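Local coordinates for protein E3 homolog (Yaba-like disease virus, PDB 1SFU), which binds left-handed Z-DNA through its N-terminal Zalpha domain and probably binds Z-RNA and double-stranded RNA to block host antiviral responses, at residues 18-23 with 37-42; 30-35 with 44-49; 51-54 with 58-61. All coordinates share one frame; numbering follows the deposited sequence.

Contact 1: residues 18-23 with 37-42; sequences KKEVLS and NRLKIN
This is a small surface contact that packs the first helix of the Zalpha domain, 11-22, beside the end of helix 32-38. Helices 32-38 and 43-55 form the helix-turn-helix of this winged domain. Glu20 of helix 11-22 meets Arg38 and Leu39. The backbones stay apart: the CA atoms of Glu20 and Leu39 are 9.1 Å from each other. Side chains therefore bridge the gap.

The closest approach is apolar. Glu20 CG lies 3.8 Å from Leu39 CD1, and the two side chains run past each other in opposite directions. The bend at the second torsion of Glu20 (chi2 -63°) leaves the methylene CG against the leucine methyl and turns the carboxylate toward Arg38. There, OE1 of Glu20 comes 4.1 Å from CD of Arg38. The charged groups themselves do not meet. Glu20 OE1 is 4.8 Å from Arg38 NE, and the carboxylate and guanidinium planes are 54° apart.

Leu39 also packs on Leu16 and Val17 of helix 11-22 and on Ile46 of helix 43-55, which ties this edge to the core. Within 18-23, Glu20 O accepts from both the backbone N and the hydroxyl of Ser23, the latter at 2.5 Å. Lys40 has a positive phi as the chain leaves the helix. Its NZ turns back to Asn37 O at 2.7 Å, almost in line with the carbonyl bond.

The Glu20 aliphatic stem thus supplies the direct packing. Its carboxylate probably adds a modest attraction to Arg38 across the gap.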
loop_
_atom_site.group_PDB
_atom_site.type_symbol
_atom_site.label_atom_id
_atom_site.label_comp_id
_atom_site.label_asym_id
_atom_site.label_seq_id
_atom_site.Cartn_x
_atom_site.Cartn_y
_atom_site.Cartn_z
ATOM N N LYS C 18 6.438 -16.891 12.712
ATOM C CA LYS C 18 6.108 -18.281 12.421
ATOM C C LYS C 18 5.903 -19.057 13.719
ATOM O O LYS C 18 4.942 -19.821 13.862
ATOM C CB LYS C 18 7.212 -18.927 11.581
ATOM C CG LYS C 18 6.933 -20.381 11.197
ATOM C CD LYS C 18 7.955 -20.878 10.180
ATOM C CE LYS C 18 7.784 -22.362 9.886
ATOM N NZ LYS C 18 8.794 -22.831 8.881
ATOM N N LYS C 19 6.799 -18.844 14.675
ATOM C CA LYS C 19 6.702 -19.525 15.958
ATOM C C LYS C 19 5.373 -19.180 16.626
ATOM O O LYS C 19 4.714 -20.048 17.186
ATOM C CB LYS C 19 7.871 -19.116 16.855
ATOM C CG LYS C 19 8.172 -20.099 17.968
ATOM C CD LYS C 19 9.510 -19.789 18.635
ATOM C CE LYS C 19 9.940 -20.922 19.558
ATOM N NZ LYS C 19 10.095 -22.204 18.804
ATOM N N GLU C 20 4.969 -17.915 16.546
ATOM C CA GLU C 20 3.715 -17.484 17.156
ATOM C C GLU C 20 2.486 -18.130 16.526
ATOM O O GLU C 20 1.606 -18.618 17.234
ATOM C CB GLU C 20 3.568 -15.961 17.070
ATOM C CG GLU C 20 4.517 -15.181 17.956
ATOM C CD GLU C 20 4.292 -15.450 19.430
ATOM O OE1 GLU C 20 3.202 -15.114 19.946
ATOM O OE2 GLU C 20 5.211 -16.002 20.070
ATOM N N VAL C 21 2.414 -18.124 15.198
ATOM C CA VAL C 21 1.258 -18.703 14.528
ATOM C C VAL C 21 1.172 -20.210 14.751
ATOM O O VAL C 21 0.084 -20.758 14.908
ATOM C CB VAL C 21 1.275 -18.403 13.009
ATOM C CG1 VAL C 21 1.231 -16.898 12.780
ATOM C CG2 VAL C 21 2.502 -19.011 12.367
ATOM N N LEU C 22 2.320 -20.879 14.775
ATOM C CA LEU C 22 2.332 -22.320 14.990
ATOM C C LEU C 22 1.860 -22.693 16.392
ATOM O O LEU C 22 1.444 -23.823 16.626
ATOM C CB LEU C 22 3.732 -22.887 14.737
ATOM C CG LEU C 22 4.113 -22.948 13.258
ATOM C CD1 LEU C 22 5.538 -23.464 13.096
ATOM C CD2 LEU C 22 3.128 -23.851 12.528
ATOM N N SER C 23 1.907 -21.740 17.319
ATOM C CA SER C 23 1.470 -22.010 18.683
ATOM C C SER C 23 -0.047 -21.905 18.811
ATOM O O SER C 23 -0.613 -22.260 19.838
ATOM C CB SER C 23 2.138 -21.040 19.667
ATOM O OG SER C 23 1.638 -19.724 19.517
ATOM N N ASN C 37 1.657 -6.202 18.722
ATOM C CA ASN C 37 1.572 -5.847 20.128
ATOM C C ASN C 37 2.407 -6.762 21.027
ATOM O O ASN C 37 3.044 -6.295 21.974
ATOM C CB ASN C 37 0.103 -5.866 20.555
ATOM C CG ASN C 37 -0.104 -5.374 21.967
ATOM O OD1 ASN C 37 0.595 -4.484 22.439
ATOM N ND2 ASN C 37 -1.088 -5.937 22.645
ATOM N N ARG C 38 2.416 -8.058 20.724
ATOM C CA ARG C 38 3.171 -9.019 21.523
ATOM C C ARG C 38 4.665 -8.967 21.242
ATOM O O ARG C 38 5.472 -8.779 22.151
ATOM C CB ARG C 38 2.676 -10.445 21.268
ATOM C CG ARG C 38 1.213 -10.690 21.600
ATOM C CD ARG C 38 0.910 -12.186 21.577
ATOM N NE ARG C 38 -0.510 -12.478 21.377
ATOM C CZ ARG C 38 -1.490 -12.069 22.181
ATOM N NH1 ARG C 38 -1.217 -11.339 23.255
ATOM N NH2 ARG C 38 -2.748 -12.392 21.907
ATOM N N LEU C 39 5.028 -9.139 19.979
ATOM C CA LEU C 39 6.428 -9.136 19.584
ATOM C C LEU C 39 7.046 -7.741 19.616
ATOM O O LEU C 39 8.213 -7.569 19.274
ATOM C CB LEU C 39 6.575 -9.741 18.183
ATOM C CG LEU C 39 6.146 -11.204 18.003
ATOM C CD1 LEU C 39 4.663 -11.351 18.259
ATOM C CD2 LEU C 39 6.467 -11.656 16.591
ATOM N N LYS C 40 6.261 -6.752 20.036
ATOM C CA LYS C 40 6.731 -5.368 20.104
ATOM C C LYS C 40 7.435 -4.980 18.812
ATOM O O LYS C 40 8.537 -4.434 18.827
ATOM C CB LYS C 40 7.689 -5.188 21.284
ATOM C CG LYS C 40 7.038 -5.382 22.638
ATOM C CD LYS C 40 6.042 -4.276 22.932
ATOM C CE LYS C 40 5.319 -4.515 24.248
ATOM N NZ LYS C 40 4.479 -5.741 24.183
ATOM N N ILE C 41 6.787 -5.276 17.691
ATOM C CA ILE C 41 7.337 -4.971 16.377
ATOM C C ILE C 41 6.310 -4.184 15.570
ATOM O O ILE C 41 5.108 -4.314 15.794
ATOM C CB ILE C 41 7.698 -6.271 15.623
ATOM C CG1 ILE C 41 8.812 -7.006 16.376
ATOM C CG2 ILE C 41 8.122 -5.955 14.195
ATOM C CD1 ILE C 41 9.219 -8.328 15.750
ATOM N N ASN C 42 6.783 -3.360 14.640
ATOM C CA ASN C 42 5.886 -2.564 13.808
ATOM C C ASN C 42 4.935 -3.464 13.026
ATOM O O ASN C 42 5.342 -4.494 12.487
ATOM C CB ASN C 42 6.694 -1.693 12.842
ATOM C CG ASN C 42 7.488 -0.615 13.558
ATOM O OD1 ASN C 42 8.276 0.109 12.945
ATOM N ND2 ASN C 42 7.278 -0.498 14.869
#

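Contact 2: residues 30-35 with 44-49; sequences TTAISL and KKINQQ. With nucleotides of chain A.
Ile46 lays its CG2 methyl against Leu35 and Ala32 of the facing helix. CG2 is 3.8 Å from Leu35 CB and 4.1 Å from Ala32 CB. This branch is anti to the backbone N, while CG1 is anti to the carbonyl carbon (chi1 -67°). The methyl can therefore meet helix 32-38, while the CG1 branch packs toward Leu39 and Ile41. Ala32 has only a methyl side chain, and its CA comes within 6.1 Å of Ile46 CA, so the helices approach closely here.

Asn47, the next residue, links this packing to the DNA. Its OD1 rests 3.4 Å from Ala32 CB, a contact and not a polar bond. The other end of the same amide, ND2, gives a hydrogen bond to OP1 of DG5 of chain A at 2.6 Å, with an N-H...O angle of 151°. The alanine methyl packs beside the amide while the phosphate grips its nitrogen, which should limit its rotation.

One residue on, Gln48 reaches the next phosphate of the same DNA strand. Its NE2 donates to OP1 of DC6 of chain A at 2.7 Å, and the bond is nearly straight at 166°. Lys44 lies one turn before Gln48. Its stem passes the DG5 phosphate, with CG 3.1 Å from OP2. Its positive charge is probably attracted to the nearby phosphates.

Helix 43-55 thus has one face in the core, where Val17 of helix 11-22 also covers Ile46, and another on the DNA backbone. This is the recognition helix of a winged helix-turn-helix domain, packed on the preceding helix 32-38 and bound here to Z-DNA, as in other Zalpha domains.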
loop_
_atom_site.group_PDB
_atom_site.type_symbol
_atom_site.label_atom_id
_atom_site.label_comp_id
_atom_site.label_asym_id
_atom_site.label_seq_id
_atom_site.Cartn_x
_atom_site.Cartn_y
_atom_site.Cartn_z
ATOM N N THR C 30 -5.376 -15.038 14.790
ATOM C CA THR C 30 -4.803 -13.822 15.355
ATOM C C THR C 30 -4.807 -12.736 14.283
ATOM O O THR C 30 -5.306 -12.961 13.179
ATOM C CB THR C 30 -3.359 -14.073 15.893
ATOM O OG1 THR C 30 -2.922 -12.934 16.646
ATOM C CG2 THR C 30 -2.391 -14.321 14.761
ATOM N N THR C 31 -4.278 -11.560 14.609
ATOM C CA THR C 31 -4.234 -10.449 13.659
ATOM C C THR C 31 -2.858 -9.814 13.703
ATOM O O THR C 31 -2.068 -10.085 14.608
ATOM C CB THR C 31 -5.266 -9.361 14.001
ATOM O OG1 THR C 31 -4.920 -8.747 15.251
ATOM C CG2 THR C 31 -6.661 -9.963 14.109
ATOM N N ALA C 32 -2.570 -8.964 12.728
ATOM C CA ALA C 32 -1.273 -8.308 12.685
ATOM C C ALA C 32 -1.123 -7.380 13.885
ATOM O O ALA C 32 -0.064 -7.335 14.515
ATOM C CB ALA C 32 -1.122 -7.519 11.393
ATOM N N ILE C 33 -2.185 -6.643 14.197
ATOM C CA ILE C 33 -2.143 -5.716 15.319
ATOM C C ILE C 33 -1.825 -6.446 16.624
ATOM O O ILE C 33 -1.025 -5.969 17.430
ATOM C CB ILE C 33 -3.475 -4.946 15.470
ATOM C CG1 ILE C 33 -3.425 -4.073 16.720
ATOM C CG2 ILE C 33 -4.634 -5.914 15.553
ATOM C CD1 ILE C 33 -2.273 -3.076 16.719
ATOM N N SER C 34 -2.448 -7.601 16.834
ATOM C CA SER C 34 -2.191 -8.369 18.046
ATOM C C SER C 34 -0.741 -8.840 18.076
ATOM O O SER C 34 -0.044 -8.683 19.084
ATOM C CB SER C 34 -3.118 -9.577 18.123
ATOM O OG SER C 34 -2.823 -10.347 19.274
ATOM N N LEU C 35 -0.287 -9.414 16.967
ATOM C CA LEU C 35 1.081 -9.900 16.874
ATOM C C LEU C 35 2.072 -8.764 17.075
ATOM O O LEU C 35 3.059 -8.909 17.796
ATOM C CB LEU C 35 1.317 -10.565 15.518
ATOM C CG LEU C 35 0.654 -11.930 15.340
ATOM C CD1 LEU C 35 0.863 -12.417 13.910
ATOM C CD2 LEU C 35 1.257 -12.919 16.332
ATOM N N LYS C 44 3.754 -3.078 10.210
ATOM C CA LYS C 44 4.208 -3.227 8.831
ATOM C C LYS C 44 5.183 -4.402 8.717
ATOM O O LYS C 44 5.106 -5.195 7.773
ATOM C CB LYS C 44 4.889 -1.951 8.322
ATOM C CG LYS C 44 5.475 -2.123 6.925
ATOM C CD LYS C 44 6.079 -0.840 6.346
ATOM C CE LYS C 44 6.617 -1.111 4.945
ATOM N NZ LYS C 44 7.155 0.092 4.259
ATOM N N LYS C 45 6.101 -4.512 9.672
ATOM C CA LYS C 45 7.066 -5.610 9.654
ATOM C C LYS C 45 6.329 -6.937 9.825
ATOM O O LYS C 45 6.611 -7.904 9.122
ATOM C CB LYS C 45 8.102 -5.452 10.772
ATOM C CG LYS C 45 9.137 -4.353 10.544
ATOM C CD LYS C 45 10.195 -4.367 11.652
ATOM C CE LYS C 45 11.256 -3.290 11.450
ATOM N NZ LYS C 45 12.010 -3.478 10.177
ATOM N N ILE C 46 5.386 -6.971 10.761
ATOM C CA ILE C 46 4.599 -8.176 11.020
ATOM C C ILE C 46 3.870 -8.645 9.753
ATOM O O ILE C 46 3.836 -9.842 9.460
ATOM C CB ILE C 46 3.556 -7.928 12.134
ATOM C CG1 ILE C 46 4.256 -7.688 13.473
ATOM C CG2 ILE C 46 2.603 -9.111 12.233
ATOM C CD1 ILE C 46 5.036 -8.884 13.992
ATOM N N ASN C 47 3.288 -7.702 9.012
ATOM C CA ASN C 47 2.566 -8.023 7.776
ATOM C C ASN C 47 3.494 -8.529 6.676
ATOM O O ASN C 47 3.156 -9.460 5.946
ATOM C CB ASN C 47 1.797 -6.801 7.253
ATOM C CG ASN C 47 0.415 -6.671 7.866
ATOM O OD1 ASN C 47 -0.259 -7.671 8.130
ATOM N ND2 ASN C 47 -0.026 -5.434 8.076
ATOM N N GLN C 48 4.658 -7.907 6.543
ATOM C CA GLN C 48 5.604 -8.338 5.525
ATOM C C GLN C 48 5.908 -9.828 5.690
ATOM O O GLN C 48 6.062 -10.546 4.708
ATOM C CB GLN C 48 6.904 -7.530 5.622
ATOM C CG GLN C 48 6.775 -6.081 5.175
ATOM C CD GLN C 48 8.076 -5.320 5.334
ATOM O OE1 GLN C 48 8.661 -5.300 6.413
ATOM N NE2 GLN C 48 8.535 -4.688 4.256
ATOM N N GLN C 49 5.987 -10.286 6.936
ATOM C CA GLN C 49 6.271 -11.692 7.203
ATOM C C GLN C 49 5.035 -12.590 7.091
ATOM O O GLN C 49 5.117 -13.710 6.578
ATOM C CB GLN C 49 6.906 -11.844 8.586
ATOM C CG GLN C 49 8.213 -11.077 8.732
ATOM C CD GLN C 49 9.098 -11.190 7.495
ATOM O OE1 GLN C 49 9.390 -12.286 7.020
ATOM N NE2 GLN C 49 9.528 -10.047 6.969
ATOM P P DG A 5 1.508 -2.792 5.852
ATOM O OP1 DG A 5 0.806 -3.219 7.081
ATOM O OP2 DG A 5 2.584 -1.768 5.930
ATOM O "O5'" DG A 5 2.114 -4.096 5.172
ATOM C "C5'" DG A 5 2.747 -4.003 3.901
ATOM C "C4'" DG A 5 3.119 -5.376 3.390
ATOM O "O4'" DG A 5 1.924 -6.178 3.279
ATOM C "C3'" DG A 5 3.731 -5.349 1.997
ATOM O "O3'" DG A 5 5.148 -5.497 2.123
ATOM C "C2'" DG A 5 3.250 -6.652 1.376
ATOM C "C1'" DG A 5 1.974 -7.000 2.127
ATOM N N9 DG A 5 0.729 -6.794 1.390
ATOM C C8 DG A 5 -0.261 -7.724 1.190
ATOM N N7 DG A 5 -1.287 -7.250 0.538
ATOM C C5 DG A 5 -0.954 -5.927 0.279
ATOM C C6 DG A 5 -1.691 -4.911 -0.388
ATOM O O6 DG A 5 -2.827 -4.982 -0.882
ATOM N N1 DG A 5 -0.981 -3.712 -0.438
ATOM C C2 DG A 5 0.269 -3.514 0.098
ATOM N N2 DG A 5 0.780 -2.278 -0.049
ATOM N N3 DG A 5 0.963 -4.453 0.732
ATOM C C4 DG A 5 0.295 -5.628 0.783
ATOM P P DC A 6 6.119 -4.451 1.384
ATOM O OP1 DC A 6 7.525 -4.831 1.709
ATOM O OP2 DC A 6 5.649 -3.078 1.695
ATOM O "O5'" DC A 6 5.846 -4.729 -0.162
ATOM C "C5'" DC A 6 6.793 -4.340 -1.156
ATOM C "C4'" DC A 6 6.159 -3.382 -2.139
ATOM O "O4'" DC A 6 5.108 -4.056 -2.871
ATOM C "C3'" DC A 6 5.510 -2.144 -1.509
ATOM O "O3'" DC A 6 5.735 -1.002 -2.338
ATOM C "C2'" DC A 6 4.032 -2.474 -1.535
ATOM C "C1'" DC A 6 3.932 -3.268 -2.824
ATOM N N1 DC A 6 2.777 -4.169 -2.884
ATOM C C2 DC A 6 1.626 -3.735 -3.557
ATOM O O2 DC A 6 1.634 -2.623 -4.100
ATOM N N3 DC A 6 0.544 -4.534 -3.595
ATOM C C4 DC A 6 0.575 -5.726 -2.994
ATOM N N4 DC A 6 -0.531 -6.475 -3.035
ATOM C C5 DC A 6 1.740 -6.201 -2.318
ATOM C C6 DC A 6 2.808 -5.397 -2.290
#

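Contact 3: residues 51-54 with 58-61; sequences YKLQ and TVKM. With nucleotides of chain A.
Gln54, Leu53 and Val59 hold the last turns of helix 43-55 against the start of strand 59-62. Gln54 extends alongside the strand. Its CG is anti to the backbone N (chi1 178°), which sends the chain past Val59 O toward Met61. Its CA also makes a CA-H...O contact with Val59 O at 3.5 Å.

Leu53 crosses Val59 at about a right angle, its CB 3.9 Å from Val59 CG1. That valine methyl sits between the backbone N and carbonyl carbon (chi1 69°) and fits against Gln54 N and CA. The CD1 branch of Leu53 touches Thr58 CB at 3.5 Å. One backbone hydrogen bond closes the turn, from Thr58 N to Leu53 O at 3.3 Å.

Tyr51 carries the contact to the DNA. Its OH donates to OP1 of DC4 of chain A at 2.6 Å, with that oxygen in the ring plane. C8 of DG5 of chain A lies over the centre of one ring face, 3.3 Å above it. Met61 CE approaches the ring edge, 4.1 Å from CE2 of Tyr51. Trp69 meets Tyr51 edge-to-face, and this tyrosine-guanine packing is as in other Zalpha domains bound to Z-DNA.

The contact joins helix 43-55 to outermost strand 59-62, which pairs with 68-71 in the wing hairpin. Leu53 packs on Phe14, Lys18 and Val21 of helix 11-22.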
loop_
_atom_site.group_PDB
_atom_site.type_symbol
_atom_site.label_atom_id
_atom_site.label_comp_id
_atom_site.label_asym_id
_atom_site.label_seq_id
_atom_site.Cartn_x
_atom_site.Cartn_y
_atom_site.Cartn_z
ATOM N N TYR C 51 2.433 -12.322 5.131
ATOM C CA TYR C 51 2.114 -12.644 3.745
ATOM C C TYR C 51 3.156 -13.569 3.122
ATOM O O TYR C 51 2.825 -14.381 2.267
ATOM C CB TYR C 51 1.933 -11.368 2.912
ATOM C CG TYR C 51 0.621 -10.678 3.215
ATOM C CD1 TYR C 51 0.545 -9.632 4.136
ATOM C CD2 TYR C 51 -0.558 -11.120 2.625
ATOM C CE1 TYR C 51 -0.691 -9.044 4.462
ATOM C CE2 TYR C 51 -1.790 -10.549 2.938
ATOM C CZ TYR C 51 -1.854 -9.516 3.854
ATOM O OH TYR C 51 -3.086 -8.976 4.163
ATOM N N LYS C 52 4.406 -13.452 3.554
ATOM C CA LYS C 52 5.465 -14.328 3.046
ATOM C C LYS C 52 5.196 -15.734 3.591
ATOM O O LYS C 52 5.351 -16.736 2.893
ATOM C CB LYS C 52 6.841 -13.848 3.521
ATOM C CG LYS C 52 7.329 -12.544 2.897
ATOM C CD LYS C 52 8.580 -12.029 3.627
ATOM C CE LYS C 52 9.120 -10.731 3.039
ATOM N NZ LYS C 52 9.749 -10.938 1.705
ATOM N N LEU C 53 4.770 -15.793 4.845
ATOM C CA LEU C 53 4.475 -17.056 5.492
ATOM C C LEU C 53 3.275 -17.738 4.829
ATOM O O LEU C 53 3.213 -18.967 4.756
ATOM C CB LEU C 53 4.200 -16.814 6.973
ATOM C CG LEU C 53 4.160 -18.018 7.908
ATOM C CD1 LEU C 53 5.508 -18.746 7.901
ATOM C CD2 LEU C 53 3.828 -17.525 9.313
ATOM N N GLN C 54 2.322 -16.948 4.335
ATOM C CA GLN C 54 1.161 -17.541 3.678
ATOM C C GLN C 54 1.613 -18.197 2.381
ATOM O O GLN C 54 1.066 -19.217 1.968
ATOM C CB GLN C 54 0.079 -16.494 3.385
ATOM C CG GLN C 54 -1.129 -17.079 2.665
ATOM C CD GLN C 54 -2.279 -16.106 2.530
ATOM O OE1 GLN C 54 -2.106 -14.980 2.055
ATOM N NE2 GLN C 54 -3.471 -16.538 2.937
ATOM N N THR C 58 2.116 -21.918 5.712
ATOM C CA THR C 58 2.132 -22.129 7.155
ATOM C C THR C 58 0.932 -21.432 7.796
ATOM O O THR C 58 0.407 -21.880 8.815
ATOM C CB THR C 58 3.422 -21.569 7.780
ATOM O OG1 THR C 58 4.550 -22.205 7.175
ATOM C CG2 THR C 58 3.444 -21.811 9.280
ATOM N N VAL C 59 0.498 -20.337 7.182
ATOM C CA VAL C 59 -0.631 -19.571 7.696
ATOM C C VAL C 59 -1.625 -19.279 6.572
ATOM O O VAL C 59 -1.266 -19.292 5.397
ATOM C CB VAL C 59 -0.144 -18.231 8.307
ATOM C CG1 VAL C 59 0.368 -17.314 7.196
ATOM C CG2 VAL C 59 -1.267 -17.564 9.091
ATOM N N LYS C 60 -2.873 -19.024 6.940
ATOM C CA LYS C 60 -3.923 -18.727 5.974
ATOM C C LYS C 60 -4.625 -17.441 6.400
ATOM O O LYS C 60 -5.042 -17.304 7.555
ATOM C CB LYS C 60 -4.923 -19.892 5.912
ATOM C CG LYS C 60 -6.261 -19.568 5.240
ATOM C CD LYS C 60 -6.101 -19.251 3.767
ATOM C CE LYS C 60 -7.407 -18.728 3.163
ATOM N NZ LYS C 60 -7.263 -18.416 1.710
ATOM N N MET C 61 -4.745 -16.501 5.468
ATOM C CA MET C 61 -5.379 -15.211 5.747
ATOM C C MET C 61 -6.830 -15.183 5.292
ATOM O O MET C 61 -7.161 -15.726 4.241
ATOM C CB MET C 61 -4.603 -14.086 5.040
ATOM C CG MET C 61 -5.114 -12.671 5.287
ATOM S SD MET C 61 -6.551 -12.178 4.284
ATOM C CE MET C 61 -5.721 -11.587 2.834
ATOM P P DG A 5 1.508 -2.792 5.852
ATOM O OP1 DG A 5 0.806 -3.219 7.081
ATOM O OP2 DG A 5 2.584 -1.768 5.930
ATOM O "O5'" DG A 5 2.114 -4.096 5.172
ATOM C "C5'" DG A 5 2.747 -4.003 3.901
ATOM C "C4'" DG A 5 3.119 -5.376 3.390
ATOM O "O4'" DG A 5 1.924 -6.178 3.279
ATOM C "C3'" DG A 5 3.731 -5.349 1.997
ATOM O "O3'" DG A 5 5.148 -5.497 2.123
ATOM C "C2'" DG A 5 3.250 -6.652 1.376
ATOM C "C1'" DG A 5 1.974 -7.000 2.127
ATOM N N9 DG A 5 0.729 -6.794 1.390
ATOM C C8 DG A 5 -0.261 -7.724 1.190
ATOM N N7 DG A 5 -1.287 -7.250 0.538
ATOM C C5 DG A 5 -0.954 -5.927 0.279
ATOM C C6 DG A 5 -1.691 -4.911 -0.388
ATOM O O6 DG A 5 -2.827 -4.982 -0.882
ATOM N N1 DG A 5 -0.981 -3.712 -0.438
ATOM C C2 DG A 5 0.269 -3.514 0.098
ATOM N N2 DG A 5 0.780 -2.278 -0.049
ATOM N N3 DG A 5 0.963 -4.453 0.732
ATOM C C4 DG A 5 0.295 -5.628 0.783
ATOM P P DC A 4 -3.548 -5.575 5.661
ATOM O OP1 DC A 4 -3.187 -7.008 5.831
ATOM O OP2 DC A 4 -3.245 -4.615 6.742
ATOM O "O5'" DC A 4 -2.924 -5.011 4.307
ATOM C "C5'" DC A 4 -1.585 -5.299 3.933
ATOM C "C4'" DC A 4 -0.848 -4.020 3.608
ATOM O "O4'" DC A 4 -1.446 -3.379 2.450
ATOM C "C3'" DC A 4 -0.855 -2.974 4.726
ATOM O "O3'" DC A 4 0.412 -2.307 4.789
ATOM C "C2'" DC A 4 -1.902 -1.977 4.265
ATOM C "C1'" DC A 4 -1.719 -2.016 2.759
ATOM N N1 DC A 4 -2.917 -1.607 2.013
ATOM C C2 DC A 4 -2.969 -0.318 1.495
ATOM O O2 DC A 4 -2.003 0.430 1.677
ATOM N N3 DC A 4 -4.071 0.084 0.811
ATOM C C4 DC A 4 -5.093 -0.758 0.644
ATOM N N4 DC A 4 -6.171 -0.320 -0.034
ATOM C C5 DC A 4 -5.065 -2.087 1.161
ATOM C C6 DC A 4 -3.965 -2.467 1.833
#

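How the contacts relate
All three contacts lie in one Zalpha domain. Contacts 1 and 2 have centres 8 Å apart and share helix 32-38; their segments alternate along the chain. Contact 2 shares helix 43-55 with contact 3, whose centre is 11 Å away. Contact 3 comes last in the chain and lies across the chain's centre from contact 1, with 13 Å between their centres. Helix 11-22 still joins those two, since Val21 CG2 packs on Leu53 CD2 at 3.6 Å. Together they tie the three helices to the sheet. Contacts 2 and 3 place successive turns of helix 43-55 on the Z-DNA, while contact 1 stays off it.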